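Local coordinates for protein tyrosine--tRNA ligase (Archaeoglobus fulgidus, PDB 2CYB) that probably attaches tyrosine to its cognate tRNA, first activating the amino acid with ATP and then transferring it to the acceptor end, at residues A[43-46]-A[47-51]; A[53-56]-A[57-61]; A[117-120]-A[121-125]; A[229-232]-A[233-237]; A[257-260]-A[261-265]. All coordinates share one frame; numbering follows the deposited sequence.

Contacts 1 and 2 follow each other on helix 47-61, the first at its amino end in the HIGH region, the second buried against the central sheet. Contact 5, at the close of helix 250-263, touches both: His-258 NE2 is hydrogen-bonded to Leu-47 O, and Pro-261 packs on Gln-54. Contact 4 lies on the short helix 229-237, nearer the surface, while contact 3, about 46 Å from it between centres, reaches the second subunit. Chemistry follows place. Imidazole rings gather near the active site in contact 1, a buried ion pair marks contact 2, and exposed charges dominate contact 4. Contact 3 starts helix 119-131 with a serine N-cap; contact 5 ends helix 250-263 at a glycine.

Contact 1. Residues A[43-46]-A[47-51]; sequences GEIH and LGHMM
His-49 lays the CD2 corner of its imidazole over the face of His-46, 3.6 Å above the ring plane and near its centre. The pair is edge-to-face, with planes 53° apart. Across the face of His-49 sits Ile-45 CD1, in a CH-pi contact 4.1 Å from the ring centroid and almost on the normal. With CG lodged between the backbone N and the carbonyl carbon (chi1 53°), the His-46 ring turns back over the first helical turn, and ND1 accepts from Gly-48 N at 2.8 Å, capping the helix as its N-cap residue. This N lies in the ring plane and helps fix the ring's rotation. His-46 O receives Met-50 N at 3.2 Å. Residues Ile-45 to His-49 belong to the HIGH region of class I synthetases, with HLGH at 46-49; the His-49 side chain is about 7 Å from the bound tyrosine. The turn follows strand 34-39 and opens helix 47-61, with Ile-45 resting on helix 83-99 and Leu-47 and Met-50 on helix 250-263.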
loop_
_atom_site.group_PDB
_atom_site.type_symbol
_atom_site.label_atom_id
_atom_site.label_comp_id
_atom_site.label_asym_id
_atom_site.label_seq_id
_atom_site.Cartn_x
_atom_site.Cartn_y
_atom_site.Cartn_z
ATOM N N GLY A 43 16.329 -18.443 -1.757
ATOM C CA GLY A 43 17.636 -19.033 -1.976
ATOM C C GLY A 43 17.601 -20.538 -1.778
ATOM O O GLY A 43 18.399 -21.273 -2.360
ATOM N N GLU A 44 16.667 -21.001 -0.955
ATOM C CA GLU A 44 16.546 -22.425 -0.693
ATOM C C GLU A 44 15.207 -22.990 -1.107
ATOM O O GLU A 44 14.172 -22.613 -0.565
ATOM C CB GLU A 44 16.746 -22.727 0.790
ATOM C CG GLU A 44 18.105 -22.368 1.341
ATOM C CD GLU A 44 18.484 -23.243 2.519
ATOM O OE1 GLU A 44 18.826 -24.421 2.288
ATOM O OE2 GLU A 44 18.426 -22.759 3.672
ATOM N N ILE A 45 15.232 -23.899 -2.073
ATOM C CA ILE A 45 14.016 -24.562 -2.522
ATOM C C ILE A 45 13.974 -25.839 -1.680
ATOM O O ILE A 45 14.955 -26.578 -1.635
ATOM C CB ILE A 45 14.100 -24.927 -4.021
ATOM C CG1 ILE A 45 14.272 -23.658 -4.864
ATOM C CG2 ILE A 45 12.855 -25.674 -4.448
ATOM C CD1 ILE A 45 13.157 -22.641 -4.687
ATOM N N HIS A 46 12.859 -26.093 -1.002
ATOM C CA HIS A 46 12.748 -27.276 -0.154
ATOM C C HIS A 46 11.497 -28.112 -0.421
ATOM O O HIS A 46 10.756 -27.857 -1.370
ATOM C CB HIS A 46 12.796 -26.866 1.321
ATOM C CG HIS A 46 11.800 -25.816 1.692
ATOM N ND1 HIS A 46 10.438 -26.041 1.679
ATOM C CD2 HIS A 46 11.961 -24.532 2.090
ATOM C CE1 HIS A 46 9.808 -24.945 2.054
ATOM N NE2 HIS A 46 10.710 -24.012 2.310
ATOM N N LEU A 47 11.271 -29.121 0.416
ATOM C CA LEU A 47 10.118 -29.996 0.244
ATOM C C LEU A 47 8.807 -29.232 0.216
ATOM O O LEU A 47 7.860 -29.651 -0.450
ATOM C CB LEU A 47 10.077 -31.060 1.347
ATOM C CG LEU A 47 11.184 -32.117 1.249
ATOM C CD1 LEU A 47 11.036 -33.134 2.375
ATOM C CD2 LEU A 47 11.105 -32.808 -0.099
ATOM N N GLY A 48 8.752 -28.114 0.935
ATOM C CA GLY A 48 7.542 -27.311 0.955
ATOM C C GLY A 48 7.190 -26.841 -0.445
ATOM O O GLY A 48 6.026 -26.881 -0.844
ATOM N N HIS A 49 8.197 -26.390 -1.191
ATOM C CA HIS A 49 7.992 -25.932 -2.562
ATOM C C HIS A 49 7.556 -27.109 -3.416
ATOM O O HIS A 49 6.658 -26.987 -4.250
ATOM C CB HIS A 49 9.290 -25.378 -3.150
ATOM C CG HIS A 49 9.779 -24.138 -2.478
ATOM N ND1 HIS A 49 9.356 -22.876 -2.840
ATOM C CD2 HIS A 49 10.639 -23.965 -1.449
ATOM C CE1 HIS A 49 9.936 -21.982 -2.061
ATOM N NE2 HIS A 49 10.720 -22.617 -1.207
ATOM N N MET A 50 8.215 -28.247 -3.209
ATOM C CA MET A 50 7.916 -29.456 -3.968
ATOM C C MET A 50 6.476 -29.920 -3.755
ATOM O O MET A 50 5.925 -30.650 -4.573
ATOM C CB MET A 50 8.911 -30.561 -3.599
ATOM C CG MET A 50 10.342 -30.225 -4.002
ATOM S SD MET A 50 11.586 -31.444 -3.537
ATOM C CE MET A 50 12.427 -30.594 -2.226
ATOM N N MET A 51 5.870 -29.476 -2.662
ATOM C CA MET A 51 4.486 -29.819 -2.349
ATOM C C MET A 51 3.567 -29.231 -3.427
ATOM O O MET A 51 2.742 -29.939 -4.022
ATOM C CB MET A 51 4.111 -29.231 -0.988
ATOM C CG MET A 51 2.654 -29.390 -0.600
ATOM S SD MET A 51 2.230 -31.102 -0.267
ATOM C CE MET A 51 3.525 -31.526 0.790
#

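Contact 2. Residues A[53-56]-A[57-61]; sequences VQKL and MDLQE
Regular alpha-helical bonds join 53-56 to 57-61, running from the amides of Met-57, Asp-58, Leu-59 and Gln-60 to the carbonyls four residues earlier, with Leu-59 N to Lys-55 O at 2.9 Å. One turn apart, Lys-55 and Asp-58 form a salt bridge, NZ to OD1 at 2.9 Å. Two bends in the lysine chain, chi2 46° and chi3 60°, curl the ammonium back to the carboxylate, where it meets the anti lone pair of OD1. The side chains cross at about a right angle. This helix is the crossover of a beta-alpha-beta unit between the parallel strands 34-39 and 65-70 of the Rossmann fold. Leu-56 and Leu-59 face that sheet, touching each other loosely through CD2 and CD1 at 4.4 Å and packing on Ile-66. The buried charges have further partners: Lys-55 NZ also donates to the carbonyls of Ile-10 and Arg-12, and Asp-58 OD2 pairs with the guanidinium of Arg-12.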
loop_
_atom_site.group_PDB
_atom_site.type_symbol
_atom_site.label_atom_id
_atom_site.label_comp_id
_atom_site.label_asym_id
_atom_site.label_seq_id
_atom_site.Cartn_x
_atom_site.Cartn_y
_atom_site.Cartn_z
ATOM N N VAL A 53 4.679 -27.807 -6.228
ATOM C CA VAL A 53 5.212 -28.110 -7.549
ATOM C C VAL A 53 4.585 -29.412 -8.040
ATOM O O VAL A 53 4.162 -29.515 -9.196
ATOM C CB VAL A 53 6.745 -28.254 -7.517
ATOM C CG1 VAL A 53 7.233 -28.958 -8.774
ATOM C CG2 VAL A 53 7.388 -26.874 -7.413
ATOM N N GLN A 54 4.511 -30.399 -7.152
ATOM C CA GLN A 54 3.927 -31.691 -7.505
ATOM C C GLN A 54 2.470 -31.518 -7.912
ATOM O O GLN A 54 2.000 -32.175 -8.839
ATOM C CB GLN A 54 4.035 -32.677 -6.330
ATOM C CG GLN A 54 3.354 -34.036 -6.574
ATOM C CD GLN A 54 3.983 -34.827 -7.709
ATOM O OE1 GLN A 54 3.290 -35.291 -8.616
ATOM N NE2 GLN A 54 5.298 -34.995 -7.660
ATOM N N LYS A 55 1.755 -30.623 -7.234
ATOM C CA LYS A 55 0.360 -30.396 -7.572
ATOM C C LYS A 55 0.253 -29.774 -8.964
ATOM O O LYS A 55 -0.669 -30.086 -9.716
ATOM C CB LYS A 55 -0.312 -29.508 -6.520
ATOM C CG LYS A 55 -1.790 -29.245 -6.773
ATOM C CD LYS A 55 -2.552 -30.524 -7.141
ATOM C CE LYS A 55 -2.485 -31.585 -6.048
ATOM N NZ LYS A 55 -3.116 -32.874 -6.482
ATOM N N LEU A 56 1.199 -28.904 -9.316
ATOM C CA LEU A 56 1.179 -28.300 -10.645
ATOM C C LEU A 56 1.411 -29.378 -11.703
ATOM O O LEU A 56 0.818 -29.327 -12.780
ATOM C CB LEU A 56 2.241 -27.199 -10.772
ATOM C CG LEU A 56 1.913 -25.857 -10.101
ATOM C CD1 LEU A 56 3.044 -24.874 -10.344
ATOM C CD2 LEU A 56 0.606 -25.297 -10.660
ATOM N N MET A 57 2.267 -30.352 -11.401
ATOM C CA MET A 57 2.535 -31.438 -12.343
ATOM C C MET A 57 1.297 -32.317 -12.475
ATOM O O MET A 57 1.011 -32.835 -13.552
ATOM C CB MET A 57 3.744 -32.269 -11.898
ATOM C CG MET A 57 5.066 -31.531 -12.044
ATOM S SD MET A 57 6.520 -32.544 -11.698
ATOM C CE MET A 57 6.878 -33.166 -13.326
ATOM N N ASP A 58 0.561 -32.488 -11.381
ATOM C CA ASP A 58 -0.671 -33.270 -11.424
ATOM C C ASP A 58 -1.627 -32.542 -12.371
ATOM O O ASP A 58 -2.207 -33.143 -13.268
ATOM C CB ASP A 58 -1.341 -33.344 -10.042
ATOM C CG ASP A 58 -0.549 -34.162 -9.028
ATOM O OD1 ASP A 58 -0.938 -34.155 -7.833
ATOM O OD2 ASP A 58 0.442 -34.812 -9.415
ATOM N N LEU A 59 -1.782 -31.237 -12.159
ATOM C CA LEU A 59 -2.682 -30.417 -12.973
ATOM C C LEU A 59 -2.329 -30.413 -14.452
ATOM O O LEU A 59 -3.215 -30.471 -15.312
ATOM C CB LEU A 59 -2.707 -28.978 -12.436
ATOM C CG LEU A 59 -3.566 -28.785 -11.184
ATOM C CD1 LEU A 59 -3.121 -27.546 -10.408
ATOM C CD2 LEU A 59 -5.023 -28.679 -11.592
ATOM N N GLN A 60 -1.039 -30.335 -14.750
ATOM C CA GLN A 60 -0.575 -30.338 -16.133
ATOM C C GLN A 60 -0.904 -31.701 -16.758
ATOM O O GLN A 60 -1.252 -31.796 -17.938
ATOM C CB GLN A 60 0.932 -30.069 -16.161
ATOM C CG GLN A 60 1.521 -29.791 -17.534
ATOM C CD GLN A 60 1.662 -31.044 -18.370
ATOM O OE1 GLN A 60 2.245 -32.030 -17.926
ATOM N NE2 GLN A 60 1.133 -31.010 -19.590
ATOM N N GLU A 61 -0.809 -32.752 -15.951
ATOM C CA GLU A 61 -1.109 -34.101 -16.421
ATOM C C GLU A 61 -2.606 -34.238 -16.666
ATOM O O GLU A 61 -3.037 -35.048 -17.489
ATOM C CB GLU A 61 -0.660 -35.139 -15.388
ATOM C CG GLU A 61 -0.975 -36.568 -15.781
ATOM C CD GLU A 61 -0.489 -37.577 -14.759
ATOM O OE1 GLU A 61 -0.737 -38.787 -14.955
ATOM O OE2 GLU A 61 0.142 -37.161 -13.762
#

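Contact 3. Residues A[117-120]-A[121-125]; sequences LSRD and YVLDV
Ser-118 caps helix 119-131 from the N-cap position: its OG accepts from Tyr-121 N in a weak bond of 3.4 Å. The hydroxyl reaches the amide because chi1 (73°) sets OG between the backbone N and the carbonyl carbon. There it also lies 3.4 Å from Tyr-121 CB and is hydrogen-bonded to Tyr-115 O. The tightest packing is beside this cap. Val-122 N bonds to Ser-118 O at 2.9 Å; both methyls of Val-122 lie 3.3 Å from Ser-118 O, and CG2 is also 3.0 Å from Arg-119 O. Tyr-121 carries its ring away from the turn, CG opposite the backbone N, onto helix 154-168, where its ring meets His-168 edge-to-face. The other side is looser. Arg-119 and Asp-120 are exposed, and the arginine side chain comes no nearer to that of Leu-123 than NE to CD2, 4.4 Å. The second subunit touches here: Arg-119 packs on Leu-117 and Leu-123 on Phe-83 of that subunit, and the buried Val-122 on its own counterpart there. Within its own chain Asp-124 OD1 is hydrogen-bonded to Tyr-196 OH and His-168 NE2. Tyr-121 OH is held by Met-161 O on helix 154-168, next to the tyrosine-binding Asp-165, which is consistent with a second-shell place beside the pocket.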
loop_
_atom_site.group_PDB
_atom_site.type_symbol
_atom_site.label_atom_id
_atom_site.label_comp_id
_atom_site.label_asym_id
_atom_site.label_seq_id
_atom_site.Cartn_x
_atom_site.Cartn_y
_atom_site.Cartn_z
ATOM N N LEU A 117 4.033 -3.489 -12.544
ATOM C CA LEU A 117 4.310 -2.055 -12.476
ATOM C C LEU A 117 3.609 -1.345 -13.625
ATOM O O LEU A 117 3.767 -0.135 -13.808
ATOM C CB LEU A 117 5.815 -1.780 -12.547
ATOM C CG LEU A 117 6.680 -2.249 -11.373
ATOM C CD1 LEU A 117 8.134 -1.878 -11.635
ATOM C CD2 LEU A 117 6.194 -1.601 -10.079
ATOM N N SER A 118 2.833 -2.097 -14.397
ATOM C CA SER A 118 2.106 -1.529 -15.533
ATOM C C SER A 118 0.956 -0.652 -15.036
ATOM O O SER A 118 0.418 -0.880 -13.955
ATOM C CB SER A 118 1.570 -2.643 -16.438
ATOM O OG SER A 118 0.469 -3.310 -15.851
ATOM N N ARG A 119 0.576 0.347 -15.831
ATOM C CA ARG A 119 -0.486 1.267 -15.442
ATOM C C ARG A 119 -1.806 0.592 -15.085
ATOM O O ARG A 119 -2.451 0.962 -14.101
ATOM C CB ARG A 119 -0.743 2.286 -16.552
ATOM C CG ARG A 119 -1.834 3.287 -16.200
ATOM C CD ARG A 119 -2.515 3.834 -17.440
ATOM N NE ARG A 119 -3.544 4.810 -17.099
ATOM C CZ ARG A 119 -3.288 6.031 -16.642
ATOM N NH1 ARG A 119 -4.286 6.856 -16.353
ATOM N NH2 ARG A 119 -2.032 6.430 -16.486
ATOM N N ASP A 120 -2.223 -0.382 -15.888
ATOM C CA ASP A 120 -3.478 -1.074 -15.611
ATOM C C ASP A 120 -3.420 -1.868 -14.312
ATOM O O ASP A 120 -4.399 -1.930 -13.566
ATOM C CB ASP A 120 -3.848 -2.015 -16.759
ATOM C CG ASP A 120 -4.559 -1.300 -17.890
ATOM O OD1 ASP A 120 -4.955 -1.973 -18.863
ATOM O OD2 ASP A 120 -4.726 -0.065 -17.801
ATOM N N TYR A 121 -2.275 -2.479 -14.044
ATOM C CA TYR A 121 -2.138 -3.265 -12.821
ATOM C C TYR A 121 -2.088 -2.369 -11.582
ATOM O O TYR A 121 -2.745 -2.649 -10.581
ATOM C CB TYR A 121 -0.880 -4.118 -12.869
ATOM C CG TYR A 121 -0.747 -5.051 -11.685
ATOM C CD1 TYR A 121 -1.279 -6.343 -11.719
ATOM C CD2 TYR A 121 -0.069 -4.646 -10.536
ATOM C CE1 TYR A 121 -1.126 -7.217 -10.632
ATOM C CE2 TYR A 121 0.084 -5.508 -9.440
ATOM C CZ TYR A 121 -0.439 -6.787 -9.497
ATOM O OH TYR A 121 -0.236 -7.637 -8.428
ATOM N N VAL A 122 -1.320 -1.289 -11.645
ATOM C CA VAL A 122 -1.234 -0.398 -10.490
ATOM C C VAL A 122 -2.586 0.239 -10.187
ATOM O O VAL A 122 -2.967 0.390 -9.028
ATOM C CB VAL A 122 -0.171 0.704 -10.696
ATOM C CG1 VAL A 122 1.199 0.071 -10.842
ATOM C CG2 VAL A 122 -0.504 1.541 -11.912
ATOM N N LEU A 123 -3.329 0.596 -11.225
ATOM C CA LEU A 123 -4.632 1.191 -11.003
ATOM C C LEU A 123 -5.532 0.181 -10.287
ATOM O O LEU A 123 -6.304 0.552 -9.392
ATOM C CB LEU A 123 -5.240 1.630 -12.337
ATOM C CG LEU A 123 -6.232 2.796 -12.360
ATOM C CD1 LEU A 123 -6.019 3.757 -11.194
ATOM C CD2 LEU A 123 -6.041 3.528 -13.683
ATOM N N ASP A 124 -5.430 -1.097 -10.659
ATOM C CA ASP A 124 -6.236 -2.127 -10.004
ATOM C C ASP A 124 -5.849 -2.253 -8.530
ATOM O O ASP A 124 -6.708 -2.491 -7.672
ATOM C CB ASP A 124 -6.055 -3.481 -10.691
ATOM C CG ASP A 124 -6.980 -3.658 -11.878
ATOM O OD1 ASP A 124 -6.737 -4.585 -12.673
ATOM O OD2 ASP A 124 -7.947 -2.878 -12.006
ATOM N N VAL A 125 -4.558 -2.118 -8.248
ATOM C CA VAL A 125 -4.073 -2.198 -6.873
ATOM C C VAL A 125 -4.722 -1.086 -6.065
ATOM O O VAL A 125 -5.194 -1.310 -4.945
ATOM C CB VAL A 125 -2.528 -2.050 -6.791
ATOM C CG1 VAL A 125 -2.093 -1.867 -5.337
ATOM C CG2 VAL A 125 -1.860 -3.276 -7.379
#

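Contact 4. Residues A[229-232]-A[233-237]; sequences PEEV and ERKIR
Pro-229 opens the short helix 229-237, which follows the KMSKS region, and its carbonyl receives Glu-233 N at 3.0 Å, while its ring rests on helix 297-319. Glu-230, on the exposed side, folds back at chi2 (-81°) and brings OE1 to 3.5 Å from Glu-233 OE1. These like charges probably repel, with the two carboxylate planes 64° apart. Glu-231 lies between two basic neighbours but pairs with one. Its chain and that of Arg-234 run side by side, pointing the same way, and OE1 lies 3.2 Å from Arg-234 NH2 in a salt bridge of charge alone: the planes are 9° apart, but OE1 sits well out of the guanidinium plane, so no N-H points at it. Lys-235 passes the same carboxylate on its way to a salt bridge with Asp-227; its CE is 3.2 Å from Glu-231 OE1, whereas NZ stays 4.3 Å from that oxygen. Val-232 turns inward with Ile-236, which reaches helix 250-263, and Val-232 CG1 lies 4.3 Å from Ile-236 CG1.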
loop_
_atom_site.group_PDB
_atom_site.type_symbol
_atom_site.label_atom_id
_atom_site.label_comp_id
_atom_site.label_asym_id
_atom_site.label_seq_id
_atom_site.Cartn_x
_atom_site.Cartn_y
_atom_site.Cartn_z
ATOM N N PRO A 229 23.289 -36.204 -0.518
ATOM C CA PRO A 229 22.759 -37.497 -0.077
ATOM C C PRO A 229 23.046 -37.808 1.387
ATOM O O PRO A 229 22.174 -38.281 2.111
ATOM C CB PRO A 229 23.425 -38.478 -1.034
ATOM C CG PRO A 229 23.465 -37.698 -2.301
ATOM C CD PRO A 229 23.947 -36.333 -1.831
ATOM N N GLU A 230 24.270 -37.533 1.822
ATOM C CA GLU A 230 24.661 -37.781 3.205
ATOM C C GLU A 230 23.841 -36.948 4.181
ATOM O O GLU A 230 23.414 -37.442 5.224
ATOM C CB GLU A 230 26.148 -37.464 3.399
ATOM C CG GLU A 230 27.094 -38.599 3.047
ATOM C CD GLU A 230 27.207 -39.630 4.160
ATOM O OE1 GLU A 230 26.186 -40.273 4.489
ATOM O OE2 GLU A 230 28.320 -39.793 4.707
ATOM N N GLU A 231 23.635 -35.679 3.840
ATOM C CA GLU A 231 22.872 -34.773 4.692
ATOM C C GLU A 231 21.405 -35.194 4.727
ATOM O O GLU A 231 20.767 -35.154 5.780
ATOM C CB GLU A 231 23.007 -33.331 4.188
ATOM C CG GLU A 231 22.282 -32.294 5.046
ATOM C CD GLU A 231 22.856 -32.158 6.451
ATOM O OE1 GLU A 231 22.258 -31.420 7.267
ATOM O OE2 GLU A 231 23.898 -32.780 6.745
ATOM N N VAL A 232 20.868 -35.595 3.579
ATOM C CA VAL A 232 19.478 -36.055 3.533
ATOM C C VAL A 232 19.320 -37.243 4.481
ATOM O O VAL A 232 18.367 -37.319 5.254
ATOM C CB VAL A 232 19.074 -36.509 2.117
ATOM C CG1 VAL A 232 17.714 -37.187 2.152
ATOM C CG2 VAL A 232 19.045 -35.313 1.175
ATOM N N GLU A 233 20.269 -38.169 4.420
ATOM C CA GLU A 233 20.223 -39.349 5.272
ATOM C C GLU A 233 20.253 -38.977 6.741
ATOM O O GLU A 233 19.482 -39.513 7.536
ATOM C CB GLU A 233 21.387 -40.280 4.939
ATOM C CG GLU A 233 21.184 -41.071 3.654
ATOM C CD GLU A 233 22.442 -41.796 3.216
ATOM O OE1 GLU A 233 23.259 -42.147 4.095
ATOM O OE2 GLU A 233 22.607 -42.025 1.998
ATOM N N ARG A 234 21.137 -38.050 7.099
ATOM C CA ARG A 234 21.254 -37.604 8.486
ATOM C C ARG A 234 19.966 -36.969 9.018
ATOM O O ARG A 234 19.515 -37.294 10.115
ATOM C CB ARG A 234 22.408 -36.602 8.622
ATOM C CG ARG A 234 22.429 -35.896 9.961
ATOM C CD ARG A 234 23.475 -34.797 10.018
ATOM N NE ARG A 234 23.180 -33.858 11.096
ATOM C CZ ARG A 234 22.175 -32.986 11.071
ATOM N NH1 ARG A 234 21.972 -32.172 12.099
ATOM N NH2 ARG A 234 21.384 -32.916 10.008
ATOM N N LYS A 235 19.382 -36.057 8.245
ATOM C CA LYS A 235 18.150 -35.380 8.655
ATOM C C LYS A 235 16.984 -36.351 8.823
ATOM O O LYS A 235 16.212 -36.238 9.777
ATOM C CB LYS A 235 17.776 -34.296 7.636
ATOM C CG LYS A 235 18.727 -33.102 7.623
ATOM C CD LYS A 235 18.270 -32.050 6.611
ATOM C CE LYS A 235 19.133 -30.796 6.664
ATOM N NZ LYS A 235 18.668 -29.768 5.683
ATOM N N ILE A 236 16.855 -37.300 7.899
ATOM C CA ILE A 236 15.781 -38.288 7.984
ATOM C C ILE A 236 16.026 -39.189 9.192
ATOM O O ILE A 236 15.111 -39.464 9.970
ATOM C CB ILE A 236 15.699 -39.153 6.696
ATOM C CG1 ILE A 236 15.234 -38.293 5.516
ATOM C CG2 ILE A 236 14.719 -40.308 6.890
ATOM C CD1 ILE A 236 13.853 -37.695 5.699
ATOM N N ARG A 237 17.270 -39.630 9.359
ATOM C CA ARG A 237 17.621 -40.490 10.481
ATOM C C ARG A 237 17.165 -39.933 11.827
ATOM O O ARG A 237 16.608 -40.664 12.644
ATOM C CB ARG A 237 19.136 -40.743 10.498
ATOM C CG ARG A 237 19.653 -41.469 11.738
ATOM C CD ARG A 237 20.873 -42.334 11.412
ATOM N NE ARG A 237 21.827 -41.664 10.531
ATOM C CZ ARG A 237 22.509 -40.566 10.849
ATOM N NH1 ARG A 237 23.353 -40.035 9.972
ATOM N NH2 ARG A 237 22.357 -39.999 12.040
#

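Contact 5. Residues A[257-260]-A[261-265]; sequences YHIL and PRFGK
Arg-262 runs back along the carbonyl of His-258: its CB, CG and CD all lie 3.2 Å from His-258 O. The chain is extended from CG to NE, with CG anti to the carbonyl carbon (chi1 -72°), which keeps it alongside the C=O. His-258 O lies at the edge of the guanidinium, near its plane, and NH2 makes a weak hydrogen bond to Leu-100 O. The helix is kinked here. Pro-261 has no N-H to give, and its CD is pressed to 3.3 Å from Leu-260 CB across the peptide bond; Arg-262 N makes only weak bonds, to the carbonyls of His-258 and Ile-259. Regular bonding resumes with Phe-263 N to Ile-259 O at 2.7 Å, and CD1 of the ring touches Ile-259 CG2 at 3.7 Å. Gly-264 leaves the helix with positive phi (95°), its N bonded to Leu-260 O. This end of helix 250-263 packs on two others: His-258 and Pro-261 on helix 47-61, Ile-259 and Phe-263 on helix 297-319 at Tyr-307, with Arg-262 touching both.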
loop_
_atom_site.group_PDB
_atom_site.type_symbol
_atom_site.label_atom_id
_atom_site.label_comp_id
_atom_site.label_asym_id
_atom_site.label_seq_id
_atom_site.Cartn_x
_atom_site.Cartn_y
_atom_site.Cartn_z
ATOM N N TYR A 257 3.332 -37.310 -0.003
ATOM C CA TYR A 257 3.346 -36.175 -0.925
ATOM C C TYR A 257 4.400 -36.139 -2.021
ATOM O O TYR A 257 4.166 -35.556 -3.083
ATOM C CB TYR A 257 3.418 -34.881 -0.110
ATOM C CG TYR A 257 2.244 -34.717 0.825
ATOM C CD1 TYR A 257 0.955 -34.514 0.325
ATOM C CD2 TYR A 257 2.403 -34.828 2.204
ATOM C CE1 TYR A 257 -0.144 -34.436 1.173
ATOM C CE2 TYR A 257 1.315 -34.750 3.061
ATOM C CZ TYR A 257 0.041 -34.558 2.538
ATOM O OH TYR A 257 -1.041 -34.520 3.376
ATOM N N HIS A 258 5.551 -36.759 -1.795
ATOM C CA HIS A 258 6.599 -36.712 -2.810
ATOM C C HIS A 258 6.947 -38.023 -3.502
ATOM O O HIS A 258 7.017 -38.088 -4.729
ATOM C CB HIS A 258 7.883 -36.119 -2.207
ATOM C CG HIS A 258 7.677 -34.799 -1.527
ATOM N ND1 HIS A 258 7.344 -34.691 -0.194
ATOM C CD2 HIS A 258 7.708 -33.534 -2.011
ATOM C CE1 HIS A 258 7.175 -33.416 0.115
ATOM N NE2 HIS A 258 7.388 -32.694 -0.970
ATOM N N ILE A 259 7.168 -39.072 -2.720
ATOM C CA ILE A 259 7.573 -40.343 -3.298
ATOM C C ILE A 259 6.503 -41.107 -4.069
ATOM O O ILE A 259 6.690 -41.404 -5.249
ATOM C CB ILE A 259 8.181 -41.247 -2.211
ATOM C CG1 ILE A 259 9.305 -40.481 -1.492
ATOM C CG2 ILE A 259 8.750 -42.516 -2.846
ATOM C CD1 ILE A 259 9.785 -41.132 -0.202
ATOM N N LEU A 260 5.389 -41.430 -3.423
ATOM C CA LEU A 260 4.338 -42.173 -4.113
ATOM C C LEU A 260 3.805 -41.458 -5.361
ATOM O O LEU A 260 3.619 -42.088 -6.403
ATOM C CB LEU A 260 3.203 -42.507 -3.141
ATOM C CG LEU A 260 3.584 -43.651 -2.193
ATOM C CD1 LEU A 260 2.604 -43.725 -1.041
ATOM C CD2 LEU A 260 3.623 -44.966 -2.973
ATOM N N PRO A 261 3.555 -40.140 -5.277
ATOM C CA PRO A 261 3.049 -39.438 -6.466
ATOM C C PRO A 261 4.041 -39.460 -7.623
ATOM O O PRO A 261 3.650 -39.486 -8.787
ATOM C CB PRO A 261 2.801 -38.023 -5.948
ATOM C CG PRO A 261 2.347 -38.276 -4.537
ATOM C CD PRO A 261 3.367 -39.316 -4.067
ATOM N N ARG A 262 5.329 -39.460 -7.300
ATOM C CA ARG A 262 6.358 -39.455 -8.325
ATOM C C ARG A 262 6.814 -40.830 -8.787
ATOM O O ARG A 262 7.092 -41.024 -9.969
ATOM C CB ARG A 262 7.563 -38.645 -7.841
ATOM C CG ARG A 262 7.282 -37.160 -7.804
ATOM C CD ARG A 262 8.358 -36.372 -7.091
ATOM N NE ARG A 262 8.194 -34.947 -7.350
ATOM C CZ ARG A 262 8.322 -34.396 -8.555
ATOM N NH1 ARG A 262 8.621 -35.151 -9.605
ATOM N NH2 ARG A 262 8.143 -33.091 -8.713
ATOM N N PHE A 263 6.886 -41.789 -7.869
ATOM C CA PHE A 263 7.338 -43.126 -8.244
ATOM C C PHE A 263 6.253 -44.164 -8.490
ATOM O O PHE A 263 6.487 -45.147 -9.193
ATOM C CB PHE A 263 8.313 -43.672 -7.203
ATOM C CG PHE A 263 9.609 -42.917 -7.134
ATOM C CD1 PHE A 263 9.727 -41.779 -6.341
ATOM C CD2 PHE A 263 10.710 -43.337 -7.875
ATOM C CE1 PHE A 263 10.927 -41.066 -6.285
ATOM C CE2 PHE A 263 11.919 -42.629 -7.826
ATOM C CZ PHE A 263 12.022 -41.491 -7.028
ATOM N N GLY A 264 5.078 -43.967 -7.906
ATOM C CA GLY A 264 4.001 -44.923 -8.106
ATOM C C GLY A 264 3.926 -45.967 -7.008
ATOM O O GLY A 264 2.847 -46.431 -6.635
ATOM N N LYS A 265 5.087 -46.335 -6.484
ATOM C CA LYS A 265 5.171 -47.319 -5.419
ATOM C C LYS A 265 6.505 -47.123 -4.724
ATOM O O LYS A 265 7.407 -46.488 -5.270
ATOM C CB LYS A 265 5.098 -48.739 -5.991
ATOM C CG LYS A 265 6.227 -49.084 -6.956
ATOM C CD LYS A 265 6.203 -48.192 -8.193
ATOM C CE LYS A 265 7.341 -48.515 -9.155
ATOM N NZ LYS A 265 7.243 -49.888 -9.726
#